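Local coordinates for protein inorganic pyrophosphatase (Shewanella sp. AS-11, PDB 6LL8) that probably hydrolyses diphosphate to two phosphate ions as a manganese-dependent family II (DHH–DHHA2) pyrophosphatase, here caught with magnesium and the substrate analogue imidodiphosphate, at residues K152-T157 with K295-P300; L252-M257 with G290-K295; G260-V265 with D283-L288. All blocks are in the same frame, centred on the assembly; numbering follows the deposited sequence. Where two conformers were deposited one is given.

The three contacts form a nested series along the chain: contact 3 lies inside the loop closed by contact 2, which lies inside that closed by contact 1. Contact 3 pairs strands 260-267 and 285-289 at one border of the mixed five-stranded sheet. Contact 2, its centre about 11 Å away, sets the neighbouring strand 248-255 against the turn that leads from strand 285-289 into helix 294-307. About 9 Å from it, centre to centre, contact 1 joins that helix to the loop before helix 158-171. Contacts 1 and 2 share Lys295 and both touch imidodiphosphate, so one helix start links the sheet to the substrate site, the centres of contacts 1 and 3 lying about 17 Å apart.

Contact 1 of 3, residues K152-T157 with K295-P300; sequences KSPTCT and KKQVVP. With 2PN (imidodiphosphoric acid), chain I.
Thr155 turns its methyl CG2 onto the first turn of helix 294-307, touching Lys296 CB at 3.8 Å and Lys295 CG at 3.9 Å. Its other branch, OG1, lies 2.7 Å from a water that accepts from Lys295 NZ, and shares a hydrogen bond with Ser153 OG. Threonine suits the place, its two branches serving an apolar and a polar neighbour. Lys295 folds back on itself, chi3 and chi4 both near 60°, and this curl brings NZ to imidodiphosphate O3 at 2.9 Å and O6 at 3.1 Å, while its backbone N also donates to O6. With an alanine here the ammonium tip is gone, and O3 is likely to lose its close donor and the bridging water its link to the ligand. Next to Thr155 in the loop, Pro154 CG lies 3.4 Å from Gln297 OE1, the side chains crossing at about a right angle; that amide is held by the backbone N of Leu292 and Ser293. A type I turn from Ser153 to Cys156 presents Pro154 to the helix and puts the Thr155 methyl within touch of it. The arrangement is consistent with the substrate site of family II pyrophosphatases, which lies between the DHH and DHHA2 domains.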
loop_
_atom_site.group_PDB
_atom_site.type_symbol
_atom_site.label_atom_id
_atom_site.label_comp_id
_atom_site.label_asym_id
_atom_site.label_seq_id
_atom_site.Cartn_x
_atom_site.Cartn_y
_atom_site.Cartn_z
ATOM N N LYS A 152 -15.128 -1.219 2.822
ATOM C CA LYS A 152 -15.264 -1.413 4.281
ATOM C C LYS A 152 -14.272 -0.569 5.074
ATOM O O LYS A 152 -14.505 -0.267 6.237
ATOM C CB LYS A 152 -15.012 -2.879 4.641
ATOM C CG LYS A 152 -15.988 -3.887 4.052
ATOM C CD LYS A 152 -15.535 -5.337 4.254
ATOM C CE LYS A 152 -16.502 -6.378 3.700
ATOM N NZ LYS A 152 -16.505 -7.541 4.583
ATOM N N SER A 153 -13.135 -0.259 4.495
ATOM C CA SER A 153 -12.086 0.460 5.232
ATOM C C SER A 153 -12.576 1.851 5.588
ATOM O O SER A 153 -13.188 2.517 4.747
ATOM C CB SER A 153 -10.829 0.543 4.427
ATOM O OG SER A 153 -9.818 1.206 5.172
ATOM N N PRO A 154 -12.199 2.395 6.750
ATOM C CA PRO A 154 -12.561 3.766 7.087
ATOM C C PRO A 154 -11.846 4.818 6.250
ATOM O O PRO A 154 -12.234 5.969 6.321
ATOM C CB PRO A 154 -12.210 3.888 8.566
ATOM C CG PRO A 154 -11.134 2.909 8.768
ATOM C CD PRO A 154 -11.495 1.743 7.858
ATOM N N THR A 155 -10.882 4.419 5.424
ATOM C CA THR A 155 -10.297 5.346 4.459
ATOM C C THR A 155 -11.224 5.598 3.283
ATOM O O THR A 155 -11.004 6.537 2.528
ATOM C CB THR A 155 -8.952 4.860 3.947
ATOM O OG1 THR A 155 -9.183 3.632 3.271
ATOM C CG2 THR A 155 -7.952 4.718 5.059
ATOM N N CYS A 156 -12.222 4.765 3.089
ATOM C CA CYS A 156 -13.098 4.894 1.908
ATOM C C CYS A 156 -13.915 6.178 2.020
ATOM O O CYS A 156 -14.427 6.505 3.092
ATOM C CB CYS A 156 -14.024 3.693 1.797
ATOM S SG CYS A 156 -14.894 3.592 0.226
ATOM N N THR A 157 -14.020 6.881 0.902
ATOM C CA THR A 157 -14.825 8.097 0.782
ATOM C C THR A 157 -15.826 7.914 -0.343
ATOM O O THR A 157 -15.714 7.038 -1.178
ATOM C CB THR A 157 -13.953 9.326 0.512
ATOM O OG1 THR A 157 -13.422 9.257 -0.809
ATOM C CG2 THR A 157 -12.836 9.471 1.526
ATOM N N LYS A 295 -2.732 3.129 7.403
ATOM C CA LYS A 295 -2.472 4.582 7.312
ATOM C C LYS A 295 -3.375 5.377 8.266
ATOM O O LYS A 295 -2.939 6.426 8.723
ATOM C CB LYS A 295 -2.623 5.131 5.886
ATOM C CG LYS A 295 -4.052 5.196 5.372
ATOM C CD LYS A 295 -4.198 5.908 4.017
ATOM C CE LYS A 295 -3.438 5.281 2.874
ATOM N NZ LYS A 295 -3.867 3.882 2.612
ATOM N N LYS A 296 -4.597 4.920 8.540
ATOM C CA LYS A 296 -5.550 5.757 9.294
ATOM C C LYS A 296 -5.664 5.325 10.741
ATOM O O LYS A 296 -5.862 6.174 11.614
ATOM C CB LYS A 296 -6.906 5.763 8.604
ATOM C CG LYS A 296 -7.928 6.709 9.158
ATOM C CD LYS A 296 -9.173 6.772 8.309
ATOM C CE LYS A 296 -10.303 7.579 8.906
ATOM N NZ LYS A 296 -9.938 8.986 9.077
ATOM N N GLN A 297 -5.564 4.037 11.025
ATOM C CA GLN A 297 -5.876 3.491 12.354
ATOM C C GLN A 297 -4.650 2.988 13.094
ATOM O O GLN A 297 -4.764 2.704 14.281
ATOM C CB GLN A 297 -6.924 2.401 12.262
ATOM C CG GLN A 297 -8.263 2.897 11.701
ATOM C CD GLN A 297 -9.201 1.749 11.480
ATOM O OE1 GLN A 297 -9.021 0.927 10.575
ATOM N NE2 GLN A 297 -10.199 1.634 12.335
ATOM N N VAL A 298 -3.524 2.802 12.436
ATOM C CA VAL A 298 -2.323 2.228 13.073
ATOM C C VAL A 298 -1.229 3.280 13.159
ATOM O O VAL A 298 -0.691 3.532 14.243
ATOM C CB VAL A 298 -1.878 0.962 12.331
ATOM C CG1 VAL A 298 -0.561 0.425 12.858
ATOM C CG2 VAL A 298 -2.943 -0.114 12.407
ATOM N N VAL A 299 -0.843 3.855 12.027
ATOM C CA VAL A 299 0.316 4.768 11.962
ATOM C C VAL A 299 0.117 6.041 12.775
ATOM O O VAL A 299 1.058 6.441 13.479
ATOM C CB VAL A 299 0.685 5.007 10.514
ATOM C CG1 VAL A 299 1.643 6.164 10.319
ATOM C CG2 VAL A 299 1.287 3.741 9.915
ATOM N N PRO A 300 -1.003 6.787 12.650
ATOM C CA PRO A 300 -1.049 8.096 13.300
ATOM C C PRO A 300 -0.777 8.048 14.800
ATOM O O PRO A 300 0.032 8.827 15.317
ATOM C CB PRO A 300 -2.448 8.624 12.962
ATOM C CG PRO A 300 -2.776 7.951 11.668
ATOM C CD PRO A 300 -2.196 6.559 11.814
HETATM P P1 2PN I . -1.665 1.594 1.049
HETATM O O1 2PN I . -0.276 1.530 0.421
HETATM O O2 2PN I . -2.360 0.259 1.040
HETATM O O3 2PN I . -2.500 2.687 0.410
HETATM N N1 2PN I . -1.448 2.033 2.620
HETATM P P2 2PN I . -1.612 1.274 4.076
HETATM O O4 2PN I . -0.283 1.524 4.785
HETATM O O5 2PN I . -1.823 -0.203 3.821
HETATM O O6 2PN I . -2.769 1.917 4.801
HETATM O O HOH W 1 -6.776 3.344 1.981
#

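Contact 2 of 3, residues L252-M257 with G290-K295; sequences LLTDIM and GVLSRK. With 2PN (imidodiphosphoric acid), chain I.
At the point where the DHHA2 sheet hands over to its substrate-binding helix, Thr254 and Leu292 pack together, joining strand 248-255 to the turn before helix 294-307. Thr254 CG2 meets Leu292 CD2 at 3.6 Å, the side chains crossing at about a right angle. The methyl stands anti to the backbone N (chi1 -60° for OG1), which places it against the leucine and lets OG1 bond to Ser261 OG and Gln217 NE2. Threonine is apt for this buried spot, offering carbon to one neighbour and a hydroxyl to others. The same Leu292 CD2 also lies 4.0 Å from Asp255 O and 4.2 Å from Ile256 CA, so this one methyl packs over the end of the strand. There Asp255 OD1 accepts from Met257 N in an Asx turn, just where the strand gives way to loop, and its OD2 pairs with Lys258.

Two residues back along the strand, Leu252 CD1 touches Arg294 CB at 4.3 Å and gives the base of that arginine an apolar backing. Arg294 then runs out to the ligand with a bend at chi3 (51°). Its NE donates almost straight to imidodiphosphate O4 at 2.8 Å (174° at the hydrogen), while NH2 reaches O5 at 3.0 Å. The P2 phosphorus lies in the guanidinium plane, at its edge, so the flat cation meets the phosphate side-on; NH2 also forms a salt bridge with Asp202, which probably helps fix its rotation. Ser293, the N-cap residue, bonds through OG to Lys296 N, and Arg294 and Lys295 follow it directly, an Arg-Lys pair characteristic of the family II pyrophosphatase substrate site.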
loop_
_atom_site.group_PDB
_atom_site.type_symbol
_atom_site.label_atom_id
_atom_site.label_comp_id
_atom_site.label_asym_id
_atom_site.label_seq_id
_atom_site.Cartn_x
_atom_site.Cartn_y
_atom_site.Cartn_z
ATOM N N LEU A 252 0.132 -6.962 11.417
ATOM C CA LEU A 252 -1.333 -6.952 11.477
ATOM C C LEU A 252 -1.895 -8.147 10.751
ATOM O O LEU A 252 -1.651 -8.322 9.550
ATOM C CB LEU A 252 -1.853 -5.682 10.798
ATOM C CG LEU A 252 -1.501 -4.362 11.472
ATOM C CD1 LEU A 252 -1.513 -3.244 10.441
ATOM C CD2 LEU A 252 -2.476 -4.061 12.600
ATOM N N LEU A 253 -2.625 -8.975 11.472
ATOM C CA LEU A 253 -3.390 -10.092 10.871
ATOM C C LEU A 253 -4.831 -9.573 10.820
ATOM O O LEU A 253 -5.497 -9.438 11.856
ATOM C CB LEU A 253 -3.264 -11.351 11.730
ATOM C CG LEU A 253 -1.844 -11.787 12.060
ATOM C CD1 LEU A 253 -1.885 -13.057 12.905
ATOM C CD2 LEU A 253 -1.017 -12.011 10.801
ATOM N N THR A 254 -5.274 -9.182 9.639
ATOM C CA THR A 254 -6.493 -8.387 9.459
ATOM C C THR A 254 -7.574 -9.259 8.848
ATOM O O THR A 254 -7.412 -9.772 7.756
ATOM C CB THR A 254 -6.213 -7.170 8.603
ATOM O OG1 THR A 254 -5.220 -6.373 9.253
ATOM C CG2 THR A 254 -7.465 -6.372 8.342
ATOM N N ASP A 255 -8.689 -9.402 9.567
ATOM C CA ASP A 255 -9.855 -10.165 9.105
ATOM C C ASP A 255 -10.833 -9.170 8.508
ATOM O O ASP A 255 -11.381 -8.327 9.235
ATOM C CB ASP A 255 -10.426 -10.925 10.298
ATOM C CG ASP A 255 -11.565 -11.846 9.948
ATOM O OD1 ASP A 255 -12.444 -11.396 9.204
ATOM O OD2 ASP A 255 -11.510 -13.053 10.387
ATOM N N ILE A 256 -11.031 -9.253 7.203
ATOM C CA ILE A 256 -11.870 -8.258 6.507
ATOM C C ILE A 256 -13.355 -8.503 6.724
ATOM O O ILE A 256 -14.138 -7.612 6.411
ATOM C CB ILE A 256 -11.526 -8.133 5.033
ATOM C CG1 ILE A 256 -11.965 -9.336 4.212
ATOM C CG2 ILE A 256 -10.057 -7.796 4.860
ATOM C CD1 ILE A 256 -12.436 -9.005 2.833
ATOM N N MET A 257 -13.724 -9.649 7.255
ATOM C CA MET A 257 -15.151 -9.905 7.540
ATOM C C MET A 257 -15.469 -9.506 8.994
ATOM O O MET A 257 -16.505 -8.849 9.163
ATOM C CB MET A 257 -15.514 -11.360 7.208
ATOM C CG MET A 257 -15.060 -11.794 5.781
ATOM S SD MET A 257 -15.793 -10.882 4.356
ATOM C CE MET A 257 -17.500 -11.374 4.561
ATOM N N GLY A 290 -12.159 -3.337 14.942
ATOM C CA GLY A 290 -12.443 -2.255 13.998
ATOM C C GLY A 290 -11.248 -1.850 13.158
ATOM O O GLY A 290 -11.445 -1.052 12.228
ATOM N N VAL A 291 -10.047 -2.357 13.419
ATOM C CA VAL A 291 -8.856 -1.873 12.700
ATOM C C VAL A 291 -8.696 -2.637 11.402
ATOM O O VAL A 291 -8.446 -3.861 11.381
ATOM C CB VAL A 291 -7.617 -1.939 13.588
ATOM C CG1 VAL A 291 -6.368 -1.656 12.777
ATOM C CG2 VAL A 291 -7.761 -0.966 14.728
ATOM N N LEU A 292 -8.841 -1.883 10.319
ATOM C CA LEU A 292 -8.547 -2.349 8.947
ATOM C C LEU A 292 -7.361 -1.596 8.346
ATOM O O LEU A 292 -6.658 -2.184 7.522
ATOM C CB LEU A 292 -9.769 -2.187 8.026
ATOM C CG LEU A 292 -10.939 -3.121 8.295
ATOM C CD1 LEU A 292 -12.156 -2.703 7.464
ATOM C CD2 LEU A 292 -10.579 -4.570 8.005
ATOM N N SER A 293 -7.252 -0.303 8.606
ATOM C CA SER A 293 -6.374 0.611 7.856
ATOM C C SER A 293 -5.070 0.907 8.599
ATOM O O SER A 293 -5.103 1.492 9.705
ATOM C CB SER A 293 -7.084 1.900 7.626
ATOM O OG SER A 293 -6.200 2.876 7.096
ATOM N N ARG A 294 -3.948 0.583 7.986
ATOM C CA ARG A 294 -2.652 0.962 8.566
ATOM C C ARG A 294 -2.491 2.477 8.541
ATOM O O ARG A 294 -2.157 3.087 9.573
ATOM C CB ARG A 294 -1.546 0.195 7.841
ATOM C CG ARG A 294 -0.126 0.548 8.281
ATOM C CD ARG A 294 0.930 -0.386 7.732
ATOM N NE ARG A 294 0.808 -0.532 6.308
ATOM C CZ ARG A 294 1.149 -1.598 5.593
ATOM N NH1 ARG A 294 1.910 -2.551 6.103
ATOM N NH2 ARG A 294 0.720 -1.705 4.347
ATOM N N LYS A 295 -2.732 3.129 7.403
ATOM C CA LYS A 295 -2.472 4.582 7.312
ATOM C C LYS A 295 -3.375 5.377 8.266
ATOM O O LYS A 295 -2.939 6.426 8.723
ATOM C CB LYS A 295 -2.623 5.131 5.886
ATOM C CG LYS A 295 -4.052 5.196 5.372
ATOM C CD LYS A 295 -4.198 5.908 4.017
ATOM C CE LYS A 295 -3.438 5.281 2.874
ATOM N NZ LYS A 295 -3.867 3.882 2.612
HETATM P P1 2PN I . -1.665 1.594 1.049
HETATM O O1 2PN I . -0.276 1.530 0.421
HETATM O O2 2PN I . -2.360 0.259 1.040
HETATM O O3 2PN I . -2.500 2.687 0.410
HETATM N N1 2PN I . -1.448 2.033 2.620
HETATM P P2 2PN I . -1.612 1.274 4.076
HETATM O O4 2PN I . -0.283 1.524 4.785
HETATM O O5 2PN I . -1.823 -0.203 3.821
HETATM O O6 2PN I . -2.769 1.917 4.801
#

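Contact 3 of 3, residues G260-V265 with D283-L288; sequences GSEMLV and DGRVWL
Trp287 lays its indole against the backbone of strand 260-265, and the side chain can be followed outward from strand 285-288. CB leads to CG anti to the backbone N (chi1 177°), swinging the ring across to the neighbouring strand. CD2 and then CE3 come to Ser261 O, CE3 at 3.4 Å, with that oxygen over one face and offset toward the rim; Glu262 CB sits at the ring's edge. Further out, CZ3 lies 3.5 Å from Glu262 N, CH2 is 3.5 Å from Gly260 C, and CZ2 passes Gly260 CA. Glycine fits here because a CB would clash with CZ2.

The two strands run antiparallel, with Ser261–Leu288 and Met263–Val286 as hydrogen-bonded pairs. Met263 N donates to Val286 O at 2.8 Å, and Val265 N to Gly284 O continues the pattern. On the face of Met263, its CB meets Val286 CG1 and its CE meets Leu288 CD1, both at 3.9 Å. On the other face a water bridges Glu262 OE2 and Arg285 NH1, while Lys230 and Glu234 of helix 230-243 form salt bridges to these two residues. The pair thus closes the sheet's edge, with helix 230-243 over Leu264 and helix 272-277 against Met263, Val265 and Val286.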
loop_
_atom_site.group_PDB
_atom_site.type_symbol
_atom_site.label_atom_id
_atom_site.label_comp_id
_atom_site.label_asym_id
_atom_site.label_seq_id
_atom_site.Cartn_x
_atom_site.Cartn_y
_atom_site.Cartn_z
ATOM N N GLY A 260 -11.462 -6.354 11.873
ATOM C CA GLY A 260 -10.517 -6.060 12.955
ATOM C C GLY A 260 -9.207 -6.762 12.711
ATOM O O GLY A 260 -9.092 -7.568 11.754
ATOM N N SER A 261 -8.217 -6.455 13.539
ATOM C CA SER A 261 -6.863 -7.003 13.349
ATOM C C SER A 261 -6.315 -7.525 14.657
ATOM O O SER A 261 -6.451 -6.848 15.686
ATOM C CB SER A 261 -5.912 -5.934 12.822
ATOM O OG SER A 261 -6.301 -5.437 11.550
ATOM N N GLU A 262 -5.588 -8.634 14.579
ATOM C CA GLU A 262 -4.696 -9.019 15.678
ATOM C C GLU A 262 -3.319 -8.471 15.340
ATOM O O GLU A 262 -2.811 -8.797 14.254
ATOM C CB GLU A 262 -4.680 -10.532 15.839
ATOM C CG GLU A 262 -3.824 -10.933 17.021
ATOM C CD GLU A 262 -3.831 -12.385 17.384
ATOM O OE1 GLU A 262 -3.640 -13.176 16.488
ATOM O OE2 GLU A 262 -3.968 -12.678 18.569
ATOM N N MET A 263 -2.722 -7.729 16.234
ATOM C CA MET A 263 -1.376 -7.217 16.016
ATOM C C MET A 263 -0.386 -8.032 16.813
ATOM O O MET A 263 -0.536 -8.184 18.019
ATOM C CB MET A 263 -1.276 -5.751 16.423
ATOM C CG MET A 263 0.072 -5.127 16.116
ATOM S SD MET A 263 0.262 -3.448 16.750
ATOM C CE MET A 263 -0.527 -2.535 15.426
ATOM N N LEU A 264 0.619 -8.547 16.133
ATOM C CA LEU A 264 1.787 -9.212 16.737
ATOM C C LEU A 264 2.857 -8.138 16.909
ATOM O O LEU A 264 3.117 -7.393 15.936
ATOM C CB LEU A 264 2.287 -10.354 15.859
ATOM C CG LEU A 264 1.248 -11.371 15.397
ATOM C CD1 LEU A 264 1.897 -12.459 14.551
ATOM C CD2 LEU A 264 0.481 -11.964 16.545
ATOM N N VAL A 265 3.500 -8.061 18.074
ATOM C CA VAL A 265 4.387 -6.939 18.409
ATOM C C VAL A 265 5.697 -7.470 18.964
ATOM O O VAL A 265 5.681 -8.213 19.975
ATOM C CB VAL A 265 3.717 -6.027 19.455
ATOM C CG1 VAL A 265 4.632 -4.873 19.854
ATOM C CG2 VAL A 265 2.361 -5.517 18.977
ATOM N N ASP A 283 1.651 -11.009 26.039
ATOM C CA ASP A 283 2.651 -11.887 25.391
ATOM C C ASP A 283 2.713 -11.571 23.893
ATOM O O ASP A 283 2.679 -12.481 23.063
ATOM C CB ASP A 283 2.350 -13.343 25.673
ATOM C CG ASP A 283 2.517 -13.704 27.130
ATOM O OD1 ASP A 283 3.059 -12.878 27.912
ATOM O OD2 ASP A 283 2.108 -14.794 27.453
ATOM N N GLY A 284 2.830 -10.295 23.597
ATOM C CA GLY A 284 3.143 -9.836 22.242
ATOM C C GLY A 284 1.982 -9.846 21.270
ATOM O O GLY A 284 2.237 -9.640 20.082
ATOM N N ARG A 285 0.760 -9.972 21.740
ATOM C CA ARG A 285 -0.409 -9.940 20.846
ATOM C C ARG A 285 -1.444 -8.997 21.414
ATOM O O ARG A 285 -1.640 -8.930 22.660
ATOM C CB ARG A 285 -1.029 -11.329 20.707
ATOM C CG ARG A 285 -0.034 -12.400 20.300
ATOM C CD ARG A 285 -0.782 -13.669 20.011
ATOM N NE ARG A 285 0.130 -14.751 19.716
ATOM C CZ ARG A 285 -0.200 -16.031 19.670
ATOM N NH1 ARG A 285 -1.446 -16.410 19.891
ATOM N NH2 ARG A 285 0.726 -16.941 19.421
ATOM N N VAL A 286 -2.172 -8.337 20.528
ATOM C CA VAL A 286 -3.321 -7.512 20.962
ATOM C C VAL A 286 -4.386 -7.566 19.872
ATOM O O VAL A 286 -4.065 -7.421 18.677
ATOM C CB VAL A 286 -2.909 -6.069 21.328
ATOM C CG1 VAL A 286 -2.289 -5.303 20.173
ATOM C CG2 VAL A 286 -4.087 -5.291 21.909
ATOM N N TRP A 287 -5.634 -7.695 20.250
ATOM C CA TRP A 287 -6.780 -7.627 19.323
ATOM C C TRP A 287 -7.256 -6.196 19.253
ATOM O O TRP A 287 -7.532 -5.554 20.292
ATOM C CB TRP A 287 -7.923 -8.538 19.771
ATOM C CG TRP A 287 -9.112 -8.409 18.882
ATOM C CD1 TRP A 287 -10.284 -7.784 19.194
ATOM C CD2 TRP A 287 -9.219 -8.770 17.493
ATOM N NE1 TRP A 287 -11.122 -7.785 18.119
ATOM C CE2 TRP A 287 -10.519 -8.416 17.066
ATOM C CE3 TRP A 287 -8.388 -9.451 16.602
ATOM C CZ2 TRP A 287 -10.971 -8.637 15.770
ATOM C CZ3 TRP A 287 -8.845 -9.684 15.316
ATOM C CH2 TRP A 287 -10.118 -9.280 14.901
ATOM N N LEU A 288 -7.303 -5.684 18.031
ATOM C CA LEU A 288 -7.687 -4.297 17.721
ATOM C C LEU A 288 -8.991 -4.341 16.939
ATOM O O LEU A 288 -9.012 -4.381 15.706
ATOM C CB LEU A 288 -6.582 -3.580 16.952
ATOM C CG LEU A 288 -5.222 -3.552 17.662
ATOM C CD1 LEU A 288 -4.183 -2.943 16.737
ATOM C CD2 LEU A 288 -5.287 -2.802 18.979
HETATM O O HOH W 2 -4.014 -15.045 19.653
#